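Local coordinates for DNA repair protein RecN (Deinococcus radiodurans, PDB 4ABY), which hydrolyses ATP as an SMC-like protein of DNA double-strand break repair, here represented by its ABC-type head domain, at residues L246-M254 and I328-Q339. Residues are numbered along the deposited sequence; the frame is centred on the assembly and turned at random.
Sequences LAVIRELGM and IGGAAAIAVAEQ
Leu252 joins Ala335 and Val336 in a small apolar contact between the turn that follows the long helix 214-249 and helix 330-343 of the ATPase head. The long helix is consistent with the root of the coiled coil of SMC-like proteins. The contact lies away from the predicted ATP-binding loop. The backbone folds into a type I beta turn from Ile249 to Leu252, with Leu252 N bonded to Ile249 O at 3.0 Å. This turn presents Leu252 to Ala335 and Val336 of the facing helix. Leu252 CG lies 3.8 Å from Val336 CG2, and the two side chains cross at about a right angle. One branch, Leu252 CD1, reaches Ala335 CB at 4.0 Å.

Alanines let the turn backbone come close. Ala335 CB also touches Glu251 O, and Ala332 CB packs on Gly253 N at 3.9 Å. Gly253 adopts positive phi (87°), a backbone conformation common for glycine, and lies beside Ile328 CG2. That methyl group sits 3.9 Å from Leu252 O, which also has a weak hydrogen bond from Arg303 of helix 298-312.

At the other end, Val248 and Gln339 approach from opposite directions. Val248 CG1 meets the amide carbon Gln339 CD at 3.8 Å. A bend at chi2 (-54°) lays CG, CD and OE1 of Gln339 against this methyl group, while OE1 is hydrogen-bonded to Thr310. Val248 also packs on Ala307 and Val311, so helix 298-312 borders both segments.

No hydrogen bond or salt bridge links the two segments. Together they bury about 311 Å², part of it turn backbone, and hold by van der Waals packing, with the polar end of Gln339 held by Thr310.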
loop_
_atom_site.group_PDB
_atom_site.type_symbol
_atom_site.label_atom_id
_atom_site.label_comp_id
_atom_site.label_asym_id
_atom_site.label_seq_id
_atom_site.Cartn_x
_atom_site.Cartn_y
_atom_site.Cartn_z
ATOM N N LEU A 246 -13.159 -8.682 7.514
ATOM C CA LEU A 246 -14.501 -8.148 7.313
ATOM C C LEU A 246 -14.988 -7.323 8.505
ATOM O O LEU A 246 -15.707 -6.346 8.334
ATOM C CB LEU A 246 -15.483 -9.275 6.988
ATOM C CG LEU A 246 -15.360 -9.809 5.559
ATOM C CD1 LEU A 246 -16.264 -11.003 5.351
ATOM C CD2 LEU A 246 -15.679 -8.714 4.558
ATOM N N ALA A 247 -14.587 -7.715 9.708
ATOM C CA ALA A 247 -14.951 -6.979 10.916
ATOM C C ALA A 247 -14.590 -5.507 10.793
ATOM O O ALA A 247 -15.334 -4.633 11.246
ATOM C CB ALA A 247 -14.272 -7.579 12.129
ATOM N N VAL A 248 -13.437 -5.237 10.186
ATOM C CA VAL A 248 -12.971 -3.869 10.001
ATOM C C VAL A 248 -13.542 -3.245 8.730
ATOM O O VAL A 248 -14.133 -2.170 8.771
ATOM C CB VAL A 248 -11.442 -3.799 9.960
ATOM C CG1 VAL A 248 -10.992 -2.372 9.703
ATOM C CG2 VAL A 248 -10.862 -4.323 11.259
ATOM N N ILE A 249 -13.375 -3.932 7.607
ATOM C CA ILE A 249 -13.875 -3.439 6.324
ATOM C C ILE A 249 -15.324 -2.944 6.367
ATOM O O ILE A 249 -15.661 -1.940 5.741
ATOM C CB ILE A 249 -13.736 -4.500 5.216
ATOM C CG1 ILE A 249 -12.265 -4.871 5.034
ATOM C CG2 ILE A 249 -14.327 -3.993 3.911
ATOM C CD1 ILE A 249 -12.027 -5.911 3.975
ATOM N N ARG A 250 -16.180 -3.641 7.103
ATOM C CA ARG A 250 -17.596 -3.294 7.120
ATOM C C ARG A 250 -17.894 -2.004 7.881
ATOM O O ARG A 250 -19.017 -1.497 7.836
ATOM C CB ARG A 250 -18.427 -4.445 7.678
ATOM C CG ARG A 250 -18.376 -5.690 6.825
ATOM C CD ARG A 250 -19.465 -6.651 7.220
ATOM N NE ARG A 250 -19.644 -7.690 6.217
ATOM C CZ ARG A 250 -19.418 -8.979 6.431
ATOM N NH1 ARG A 250 -19.011 -9.390 7.621
ATOM N NH2 ARG A 250 -19.606 -9.857 5.458
ATOM N N GLU A 251 -16.891 -1.476 8.578
ATOM C CA GLU A 251 -17.056 -0.228 9.317
ATOM C C GLU A 251 -16.510 0.942 8.517
ATOM O O GLU A 251 -16.611 2.092 8.937
ATOM C CB GLU A 251 -16.360 -0.300 10.677
ATOM C CG GLU A 251 -16.665 -1.560 11.464
ATOM C CD GLU A 251 -18.136 -1.947 11.417
ATOM O OE1 GLU A 251 -18.999 -1.043 11.497
ATOM O OE2 GLU A 251 -18.427 -3.164 11.296
ATOM N N LEU A 252 -15.946 0.631 7.356
ATOM C CA LEU A 252 -15.292 1.616 6.509
ATOM C C LEU A 252 -16.144 1.991 5.302
ATOM O O LEU A 252 -15.614 2.337 4.243
ATOM C CB LEU A 252 -13.944 1.074 6.036
ATOM C CG LEU A 252 -12.740 1.249 6.962
ATOM C CD1 LEU A 252 -13.097 0.940 8.404
ATOM C CD2 LEU A 252 -11.591 0.380 6.487
ATOM N N GLY A 253 -17.462 1.917 5.458
ATOM C CA GLY A 253 -18.370 2.287 4.386
ATOM C C GLY A 253 -18.689 1.171 3.406
ATOM O O GLY A 253 -19.035 1.427 2.253
HETATM N N MSE A 254 -18.565 -0.070 3.868
HETATM C CA MSE A 254 -18.936 -1.241 3.083
HETATM C C MSE A 254 -19.602 -2.251 4.007
HETATM O O MSE A 254 -19.048 -3.315 4.277
HETATM C CB MSE A 254 -17.705 -1.860 2.421
HETATM C CG MSE A 254 -17.194 -1.089 1.223
HETATM SE SE MSE A 254 -15.331 -1.481 0.785
HETATM C CE MSE A 254 -14.442 -0.521 2.226
ATOM N N ILE A 328 -16.821 8.267 1.011
ATOM C CA ILE A 328 -17.405 8.068 2.333
ATOM C C ILE A 328 -17.508 9.386 3.066
ATOM O O ILE A 328 -17.142 10.436 2.539
ATOM C CB ILE A 328 -16.530 7.145 3.202
ATOM C CG1 ILE A 328 -15.192 7.831 3.509
ATOM C CG2 ILE A 328 -16.316 5.812 2.516
ATOM C CD1 ILE A 328 -14.370 7.145 4.565
ATOM N N GLY A 329 -17.988 9.319 4.301
ATOM C CA GLY A 329 -18.038 10.478 5.168
ATOM C C GLY A 329 -18.570 10.085 6.528
ATOM O O GLY A 329 -18.763 8.900 6.810
ATOM N N GLY A 330 -18.808 11.082 7.372
ATOM C CA GLY A 330 -19.386 10.867 8.686
ATOM C C GLY A 330 -18.784 9.698 9.436
ATOM O O GLY A 330 -17.564 9.592 9.574
ATOM N N ALA A 331 -19.650 8.813 9.919
ATOM C CA ALA A 331 -19.215 7.672 10.713
ATOM C C ALA A 331 -18.100 6.895 10.022
ATOM O O ALA A 331 -17.069 6.605 10.627
ATOM C CB ALA A 331 -20.387 6.768 11.017
ATOM N N ALA A 332 -18.311 6.571 8.750
ATOM C CA ALA A 332 -17.335 5.814 7.971
ATOM C C ALA A 332 -15.962 6.481 7.968
ATOM O O ALA A 332 -14.936 5.811 8.079
ATOM C CB ALA A 332 -17.833 5.638 6.554
ATOM N N ALA A 333 -15.959 7.807 7.839
ATOM C CA ALA A 333 -14.729 8.592 7.798
ATOM C C ALA A 333 -13.961 8.560 9.122
ATOM O O ALA A 333 -12.730 8.526 9.132
ATOM C CB ALA A 333 -15.038 10.021 7.393
ATOM N N ILE A 334 -14.692 8.578 10.234
ATOM C CA ILE A 334 -14.081 8.461 11.557
ATOM C C ILE A 334 -13.427 7.096 11.765
ATOM O O ILE A 334 -12.337 7.002 12.329
ATOM C CB ILE A 334 -15.111 8.705 12.674
ATOM C CG1 ILE A 334 -15.417 10.200 12.795
ATOM C CG2 ILE A 334 -14.613 8.145 13.999
ATOM C CD1 ILE A 334 -16.448 10.527 13.847
ATOM N N ALA A 335 -14.100 6.043 11.311
ATOM C CA ALA A 335 -13.561 4.690 11.409
ATOM C C ALA A 335 -12.252 4.574 10.637
ATOM O O ALA A 335 -11.320 3.906 11.084
ATOM C CB ALA A 335 -14.563 3.685 10.898
ATOM N N VAL A 336 -12.187 5.227 9.479
ATOM C CA VAL A 336 -10.971 5.232 8.674
ATOM C C VAL A 336 -9.846 5.953 9.407
ATOM O O VAL A 336 -8.735 5.437 9.506
ATOM C CB VAL A 336 -11.196 5.862 7.279
ATOM C CG1 VAL A 336 -9.871 6.143 6.603
ATOM C CG2 VAL A 336 -12.039 4.947 6.417
ATOM N N ALA A 337 -10.136 7.140 9.931
ATOM C CA ALA A 337 -9.137 7.888 10.686
ATOM C C ALA A 337 -8.601 7.049 11.842
ATOM O O ALA A 337 -7.414 7.098 12.159
ATOM C CB ALA A 337 -9.715 9.187 11.196
ATOM N N GLU A 338 -9.478 6.271 12.465
ATOM C CA GLU A 338 -9.075 5.435 13.585
ATOM C C GLU A 338 -8.124 4.321 13.142
ATOM O O GLU A 338 -7.131 4.040 13.811
ATOM C CB GLU A 338 -10.302 4.861 14.295
ATOM C CG GLU A 338 -9.974 3.878 15.412
ATOM C CD GLU A 338 -9.089 4.478 16.494
ATOM O OE1 GLU A 338 -9.251 5.678 16.807
ATOM O OE2 GLU A 338 -8.232 3.746 17.037
ATOM N N GLN A 339 -8.419 3.692 12.009
ATOM C CA GLN A 339 -7.558 2.636 11.492
ATOM C C GLN A 339 -6.206 3.191 11.075
ATOM O O GLN A 339 -5.166 2.597 11.362
ATOM C CB GLN A 339 -8.222 1.912 10.322
ATOM C CG GLN A 339 -9.389 1.041 10.740
ATOM C CD GLN A 339 -9.003 0.055 11.822
ATOM O OE1 GLN A 339 -8.127 -0.784 11.626
ATOM N NE2 GLN A 339 -9.654 0.152 12.976
#